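Local coordinates for protein hemolysin (Enterococcus faecalis, PDB 2R2Z) that is of uncertain function, possibly binding flavin adenine dinucleotide within a CBS-domain membrane protein, this chain being its transporter-associated domain, seen with zinc in the crystal, at residues N8-T11 with E17-V20; S40-M45 with L49-G54. One frame throughout, in Å; residues are numbered along the deposited sequence.

Interaction 1. Residues N8-T11 with E17-V20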
ATOM      1  N   ASN A   8      -9.144  -6.170 -11.276  1.00 22.25           N
ATOM      2  CA  ASN A   8      -9.287  -4.946 -10.439  1.00 21.47           C
ATOM      3  C   ASN A   8      -8.002  -4.584  -9.693  1.00 19.44           C
ATOM      4  O   ASN A   8      -7.159  -5.437  -9.400  1.00 19.61           O
ATOM      5  CB  ASN A   8     -10.488  -5.057  -9.477  1.00 23.10           C
ATOM      6  CG  ASN A   8     -10.670  -6.452  -8.908  1.00 24.73           C
ATOM      7  OD1 ASN A   8     -11.672  -7.123  -9.181  0.70 27.87           O
ATOM      8  ND2 ASN A   8      -9.709  -6.897  -8.109  0.70 27.50           N
ATOM      9  N   LEU A   9      -7.856  -3.300  -9.394  1.00 16.19           N
ATOM     10  CA  LEU A   9      -6.659  -2.793  -8.737  1.00 13.81           C
ATOM     11  C   LEU A   9      -6.682  -3.012  -7.237  1.00 12.11           C
ATOM     12  O   LEU A   9      -5.656  -2.884  -6.582  1.00 11.24           O
ATOM     13  CB  LEU A   9      -6.493  -1.310  -9.033  1.00 14.29           C
ATOM     14  CG  LEU A   9      -6.138  -0.939 -10.468  1.00 15.70           C
ATOM     15  CD1 LEU A   9      -6.428   0.541 -10.698  1.00 18.29           C
ATOM     16  CD2 LEU A   9      -4.679  -1.254 -10.721  1.00 18.13           C
ATOM     17  N   TYR A  10      -7.853  -3.318  -6.697  1.00 11.29           N
ATOM     18  CA  TYR A  10      -7.982  -3.574  -5.261  1.00 11.19           C
ATOM     19  C   TYR A  10      -9.144  -4.500  -5.029  1.00 11.35           C
ATOM     20  O   TYR A  10     -10.030  -4.627  -5.880  1.00 11.52           O
ATOM     21  CB  TYR A  10      -8.183  -2.273  -4.464  1.00 12.82           C
ATOM     22  CG  TYR A  10      -9.533  -1.641  -4.682  1.00 14.17           C
ATOM     23  CD1 TYR A  10     -10.595  -1.887  -3.802  1.00 17.60           C
ATOM     24  CD2 TYR A  10      -9.766  -0.819  -5.786  1.00 14.77           C
ATOM     25  CE1 TYR A  10     -11.844  -1.316  -4.015  1.00 18.59           C
ATOM     26  CE2 TYR A  10     -11.018  -0.262  -6.015  1.00 18.29           C
ATOM     27  CZ  TYR A  10     -12.042  -0.525  -5.130  1.00 18.54           C
ATOM     28  OH  TYR A  10     -13.277   0.051  -5.334  1.00 20.03           O
ATOM     29  N   THR A  11      -9.159  -5.115  -3.856  1.00 11.67           N
ATOM     30  CA  THR A  11     -10.323  -5.845  -3.410  1.00 13.30           C
ATOM     31  C   THR A  11     -10.464  -5.693  -1.910  1.00 12.43           C
ATOM     32  O   THR A  11      -9.476  -5.642  -1.165  1.00 12.69           O
ATOM     33  CB  THR A  11     -10.281  -7.341  -3.734  1.00 14.31           C
ATOM     34  OG1 THR A  11     -11.497  -7.942  -3.247  1.00 17.25           O
ATOM     35  CG2 THR A  11      -9.072  -8.014  -3.093  1.00 14.94           C
ATOM     36  N   GLU A  17     -10.635  -3.409   5.637  1.00  8.61           N
ATOM     37  CA  GLU A  17      -9.402  -4.073   5.218  1.00  8.71           C
ATOM     38  C   GLU A  17      -9.477  -4.500   3.767  1.00  8.07           C
ATOM     39  O   GLU A  17     -10.458  -5.125   3.339  1.00  8.20           O
ATOM     40  CB  GLU A  17      -9.144  -5.270   6.113  1.00  9.39           C
ATOM     41  CG  GLU A  17      -7.732  -5.815   6.054  1.00 12.29           C
ATOM     42  CD  GLU A  17      -7.476  -6.828   7.149  1.00 16.14           C
ATOM     43  OE1 GLU A  17      -8.273  -6.937   8.110  1.00 20.40           O
ATOM     44  OE2 GLU A  17      -6.471  -7.532   7.063  1.00 16.80           O
ATOM     45  N   TYR A  18      -8.410  -4.181   3.033  1.00  7.97           N
ATOM     46  CA  TYR A  18      -8.376  -4.339   1.576  1.00  7.25           C
ATOM     47  C   TYR A  18      -7.002  -4.827   1.155  1.00  7.64           C
ATOM     48  O   TYR A  18      -6.007  -4.612   1.873  1.00  8.80           O
ATOM     49  CB  TYR A  18      -8.658  -2.986   0.876  1.00  8.79           C
ATOM     50  CG  TYR A  18      -9.993  -2.375   1.238  1.00  8.55           C
ATOM     51  CD1 TYR A  18     -11.085  -2.484   0.379  1.00  9.11           C
ATOM     52  CD2 TYR A  18     -10.177  -1.747   2.466  1.00  9.73           C
ATOM     53  CE1 TYR A  18     -12.324  -1.935   0.731  1.00  9.71           C
ATOM     54  CE2 TYR A  18     -11.404  -1.231   2.834  1.00 10.03           C
ATOM     55  CZ  TYR A  18     -12.471  -1.339   1.965  1.00  9.90           C
ATOM     56  OH  TYR A  18     -13.675  -0.791   2.358  1.00 11.90           O
ATOM     57  N   LEU A  19      -6.943  -5.474  -0.005  1.00  7.47           N
ATOM     58  CA  LEU A  19      -5.688  -5.773  -0.691  1.00  7.59           C
ATOM     59  C   LEU A  19      -5.614  -4.878  -1.913  1.00  8.05           C
ATOM     60  O   LEU A  19      -6.575  -4.764  -2.670  1.00  9.73           O
ATOM     61  CB  LEU A  19      -5.625  -7.252  -1.108  1.00  8.56           C
ATOM     62  CG  LEU A  19      -5.683  -8.244   0.055  1.00  8.50           C
ATOM     63  CD1 LEU A  19      -5.778  -9.681  -0.467  1.00 10.69           C
ATOM     64  CD2 LEU A  19      -4.476  -8.110   0.982  1.00 10.95           C
ATOM     65  N   VAL A  20      -4.472  -4.234  -2.086  1.00  8.02           N
ATOM     66  CA  VAL A  20      -4.277  -3.249  -3.149  1.00  8.27           C
ATOM     67  C   VAL A  20      -3.079  -3.664  -3.989  1.00  8.49           C
ATOM     68  O   VAL A  20      -2.007  -3.949  -3.446  1.00  8.94           O
ATOM     69  CB  VAL A  20      -4.058  -1.849  -2.537  1.00  8.54           C
ATOM     70  CG1 VAL A  20      -3.555  -0.830  -3.594  1.00 10.96           C
ATOM     71  CG2 VAL A  20      -5.351  -1.385  -1.877  1.00 10.34           C
TER
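Thr11 and Leu19 run alongside each other on one face of two antiparallel strands, while Tyr10, Tyr18 and Val20 occupy the other face. Thr11 CG2 comes alongside Leu19 CB at 4.1 Å. With Thr11 OG1 anti to the backbone N (chi1 -180°), the methyl sits between the N and the carbonyl carbon and supplies the apolar surface. Beta-branched Thr11 suits the extended backbone, and Leu19 across from it offers an apolar flank. Beneath them the main chains pair through two bonds: Thr11 N gives to Leu19 O at 2.9 Å, and Leu19 N returns a bond to Thr11 O at 2.8 Å. Each carbonyl also receives a CA-H contact from the adjoining residue, since Tyr10 CA approaches Leu19 O and Tyr18 CA approaches Thr11 O, both at 3.2 Å.

On the other face Tyr10 and Val20 form the neighbouring non-hydrogen-bonded pair, where Tyr10 CB rests on Val20 CG2 at 3.9 Å. The rings of Tyr10 and Tyr18 are diagonal neighbours reaching out in nearly the same direction. They meet obliquely, Tyr10 CD1 to Tyr18 CD1 4.3 Å, rather than stacking. Both also make edge-to-face contacts with Phe33, so the aromatic rings lie on the helix-facing side of the hairpin, where Val20, on the same face, is buried against Phe29 of helix 26-33.

Glu17 turns its CB away from segment 8-11. It is a zinc-binding residue, and its OE2 makes a salt bridge to Arg86 on strand 81-89. The alternation of hydrogen-bonded and non-hydrogen-bonded pairs is that of antiparallel strands, and the two-residue link between strands 10-14 and 17-21 makes them a beta hairpin, with 10-14 the outer strand and 17-21 joining it to 81-89.

Interaction 2. Residues S40-M45 with L49-G54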
ATOM      1  N   SER A  40       6.023  13.137  -3.744  1.00 15.26           N
ATOM      2  CA  SER A  40       6.569  13.621  -5.010  0.50 16.55           C
ATOM      3  C   SER A  40       7.438  12.579  -5.698  1.00 17.00           C
ATOM      4  O   SER A  40       8.120  11.788  -5.048  1.00 17.17           O
ATOM      5  CB  SER A  40       7.344  14.920  -4.811  0.50 16.90           C
ATOM      6  OG  SER A  40       6.453  15.949  -4.438  0.50 17.39           O
ATOM      7  N   ASP A  41       7.388  12.590  -7.032  1.00 17.73           N
ATOM      8  CA  ASP A  41       8.235  11.750  -7.880  1.00 19.25           C
ATOM      9  C   ASP A  41       7.983  10.248  -7.749  1.00 18.25           C
ATOM     10  O   ASP A  41       8.812   9.440  -8.172  1.00 19.07           O
ATOM     11  CB  ASP A  41       9.720  12.061  -7.635  1.00 20.61           C
ATOM     12  CG  ASP A  41      10.110  13.487  -8.022  1.00 23.16           C
ATOM     13  OD1 ASP A  41       9.428  14.116  -8.863  0.70 24.21           O
ATOM     14  OD2 ASP A  41      11.115  13.978  -7.469  0.70 26.44           O
ATOM     15  N   VAL A  42       6.845   9.887  -7.157  1.00 16.40           N
ATOM     16  CA  VAL A  42       6.441   8.495  -6.989  1.00 14.75           C
ATOM     17  C   VAL A  42       4.977   8.461  -7.363  1.00 13.64           C
ATOM     18  O   VAL A  42       4.200   9.298  -6.904  1.00 14.45           O
ATOM     19  CB  VAL A  42       6.625   8.034  -5.530  1.00 14.96           C
ATOM     20  CG1 VAL A  42       6.106   6.635  -5.349  1.00 15.11           C
ATOM     21  CG2 VAL A  42       8.108   8.121  -5.123  1.00 16.21           C
ATOM     22  N   ASP A  43       4.594   7.499  -8.197  1.00 12.13           N
ATOM     23  CA  ASP A  43       3.231   7.476  -8.704  1.00 12.17           C
ATOM     24  C   ASP A  43       2.372   6.306  -8.235  1.00 10.15           C
ATOM     25  O   ASP A  43       1.161   6.436  -8.247  1.00 10.21           O
ATOM     26  CB  ASP A  43       3.242   7.559 -10.235  1.00 13.49           C
ATOM     27  CG  ASP A  43       3.786   8.884 -10.732  1.00 16.36           C
ATOM     28  OD1 ASP A  43       3.347   9.945 -10.224  0.70 17.05           O
ATOM     29  OD2 ASP A  43       4.640   8.857 -11.630  0.70 16.80           O
ATOM     30  N   THR A  44       2.996   5.200  -7.831  1.00 10.03           N
ATOM     31  CA  THR A  44       2.237   3.995  -7.495  1.00  9.49           C
ATOM     32  C   THR A  44       2.284   3.683  -6.008  1.00  8.91           C
ATOM     33  O   THR A  44       3.166   4.160  -5.285  1.00  8.97           O
ATOM     34  CB  THR A  44       2.747   2.759  -8.259  1.00 10.61           C
ATOM     35  OG1 THR A  44       4.043   2.408  -7.763  1.00 11.01           O
ATOM     36  CG2 THR A  44       2.829   3.022  -9.763  1.00 12.31           C
HETATM   37  N   MSE A  45       1.338   2.856  -5.576  1.00  8.01           N
HETATM   38  CA  MSE A  45       1.290   2.420  -4.183  1.00  8.55           C
HETATM   39  C   MSE A  45       2.468   1.548  -3.800  1.00  8.86           C
HETATM   40  O   MSE A  45       2.939   1.634  -2.672  1.00  8.48           O
HETATM   41  CB  MSE A  45      -0.036   1.732  -3.856  1.00  8.58           C
HETATM   42  CG  MSE A  45      -1.226   2.710  -3.889  1.00  9.13           C
HETATM   43 SE   MSE A  45      -1.060   4.177  -2.604  0.70 10.01          SE
HETATM   44  CE  MSE A  45      -1.118   3.136  -0.954  1.00 10.80           C
ATOM     45  N   LEU A  49       4.900   2.717  -0.665  1.00  8.14           N
ATOM     46  CA  LEU A  49       5.202   1.961   0.541  1.00  8.48           C
ATOM     47  C   LEU A  49       6.687   1.640   0.652  1.00  8.70           C
ATOM     48  O   LEU A  49       7.255   1.742   1.733  1.00  8.55           O
ATOM     49  CB  LEU A  49       4.327   0.712   0.662  1.00  8.75           C
ATOM     50  CG  LEU A  49       4.553  -0.116   1.936  1.00  9.31           C
ATOM     51  CD1 LEU A  49       4.375   0.719   3.223  1.00  9.43           C
ATOM     52  CD2 LEU A  49       3.621  -1.317   1.991  1.00  9.41           C
ATOM     53  N   ILE A  50       7.308   1.250  -0.457  0.50  8.57           N
ATOM     54  CA  ILE A  50       8.741   0.977  -0.449  0.50  9.87           C
ATOM     55  C   ILE A  50       9.519   2.207   0.032  0.50  9.76           C
ATOM     56  O   ILE A  50      10.376   2.104   0.911  0.50 10.58           O
ATOM     57  CB  ILE A  50       9.233   0.490  -1.840  0.50  9.96           C
ATOM     58  CG1 ILE A  50       8.731  -0.938  -2.137  0.50  9.85           C
ATOM     59  CG2 ILE A  50      10.773   0.610  -1.964  0.50 10.11           C
ATOM     60  CD1 ILE A  50       9.114  -2.015  -1.108  0.50 10.56           C
ATOM     61  N   THR A  51       9.182   3.373  -0.517  1.00  9.96           N
ATOM     62  CA  THR A  51       9.850   4.619  -0.149  1.00 11.27           C
ATOM     63  C   THR A  51       9.625   4.913   1.332  1.00 11.01           C
ATOM     64  O   THR A  51      10.562   5.249   2.044  1.00 11.87           O
ATOM     65  CB  THR A  51       9.341   5.791  -0.984  1.00 11.92           C
ATOM     66  OG1 THR A  51       9.584   5.515  -2.371  1.00 13.21           O
ATOM     67  CG2 THR A  51      10.070   7.092  -0.595  1.00 13.92           C
ATOM     68  N   ALA A  52       8.386   4.777   1.801  1.00  9.60           N
ATOM     69  CA  ALA A  52       8.065   5.087   3.191  1.00 10.58           C
ATOM     70  C   ALA A  52       8.772   4.145   4.161  1.00 10.75           C
ATOM     71  O   ALA A  52       9.235   4.580   5.220  1.00 11.42           O
ATOM     72  CB  ALA A  52       6.578   5.048   3.404  1.00 10.46           C
ATOM     73  N   LEU A  53       8.855   2.862   3.820  1.00 10.39           N
ATOM     74  CA  LEU A  53       9.547   1.879   4.666  1.00 11.85           C
ATOM     75  C   LEU A  53      11.042   2.151   4.724  1.00 12.94           C
ATOM     76  O   LEU A  53      11.680   1.944   5.761  1.00 14.39           O
ATOM     77  CB  LEU A  53       9.320   0.455   4.155  1.00 11.59           C
ATOM     78  CG  LEU A  53       7.910  -0.109   4.315  1.00 11.70           C
ATOM     79  CD1 LEU A  53       7.834  -1.417   3.540  1.00 12.82           C
ATOM     80  CD2 LEU A  53       7.529  -0.298   5.783  1.00 13.09           C
ATOM     81  N   GLY A  54      11.596   2.584   3.598  1.00 13.42           N
ATOM     82  CA  GLY A  54      13.016   2.899   3.486  1.00 15.03           C
ATOM     83  C   GLY A  54      13.907   1.709   3.173  1.00 15.45           C
ATOM     84  O   GLY A  54      15.109   1.877   2.961  1.00 16.67           O
TER
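The flat group that carries this contact is the peptide carbonyl of Met45, which receives the N-H of Leu49 from a little off its plane. Leu49 N stands 3.0 Å from Met45 O, tilted 27° from the carbonyl plane, with a nearly straight N-H...O angle of 166°. Leu49 CB follows its own nitrogen to the same oxygen, at 3.7 Å from Met45 O. This is the first-turn i to i+4 bond of helix 45-53, and it continues in Leu53 N to Leu49 O at 2.9 Å.

The second touch lies farther along, where the loop before the helix passes its flank. Val42 and Thr51 pass with their side chains running in opposing senses, and Val42 CG2 meets Thr51 OG1 at 4.1 Å. This is loose van der Waals contact, because the hydroxyl has its polar partner in Gly47 O, one turn back. With chi1 at -59° Thr51 OG1 lies beside its own backbone N, which lets it reach that carbonyl. The bond satisfies the hydroxyl within the helix, so threonine is tolerated at this exposed position, and valine gives the loop a compact apolar surface to set against it.

Thr44 is the N-cap, its OG1 bonded to Gly47 N. At the far end Gly54 leaves the helix with positive phi, a conformation glycine adopts without strain.

Met45, present as selenomethionine, and Leu49 bury their side chains under the sheet: Leu49 packs on Leu82 and Leu85 of strand 81-89 and on Phe65 of strand 64-67, while Met45 reaches Leu85 and also Ile26 and Phe29 of helix 26-33.

Overall arrangement
From the N terminus, interaction 1 comes first, closing the short hairpin connection between strands 10-14 and 17-21. The chain then runs through helix 26-33 and the following loop before interaction 2 closes the first turn of helix 45-53 and lays that loop along it. The two are in series, neither nesting nor crossing, and sit on opposite sides of the chain's centre, about 18 Å apart between centres. They nevertheless touch, Val20 CG1 lying 4.2 Å from Met45 CG. Phe29 of helix 26-33 meets both of these residues, and strand 81-89 borders both contacts, so the hairpin, the two helices and the sheet share one apolar interior.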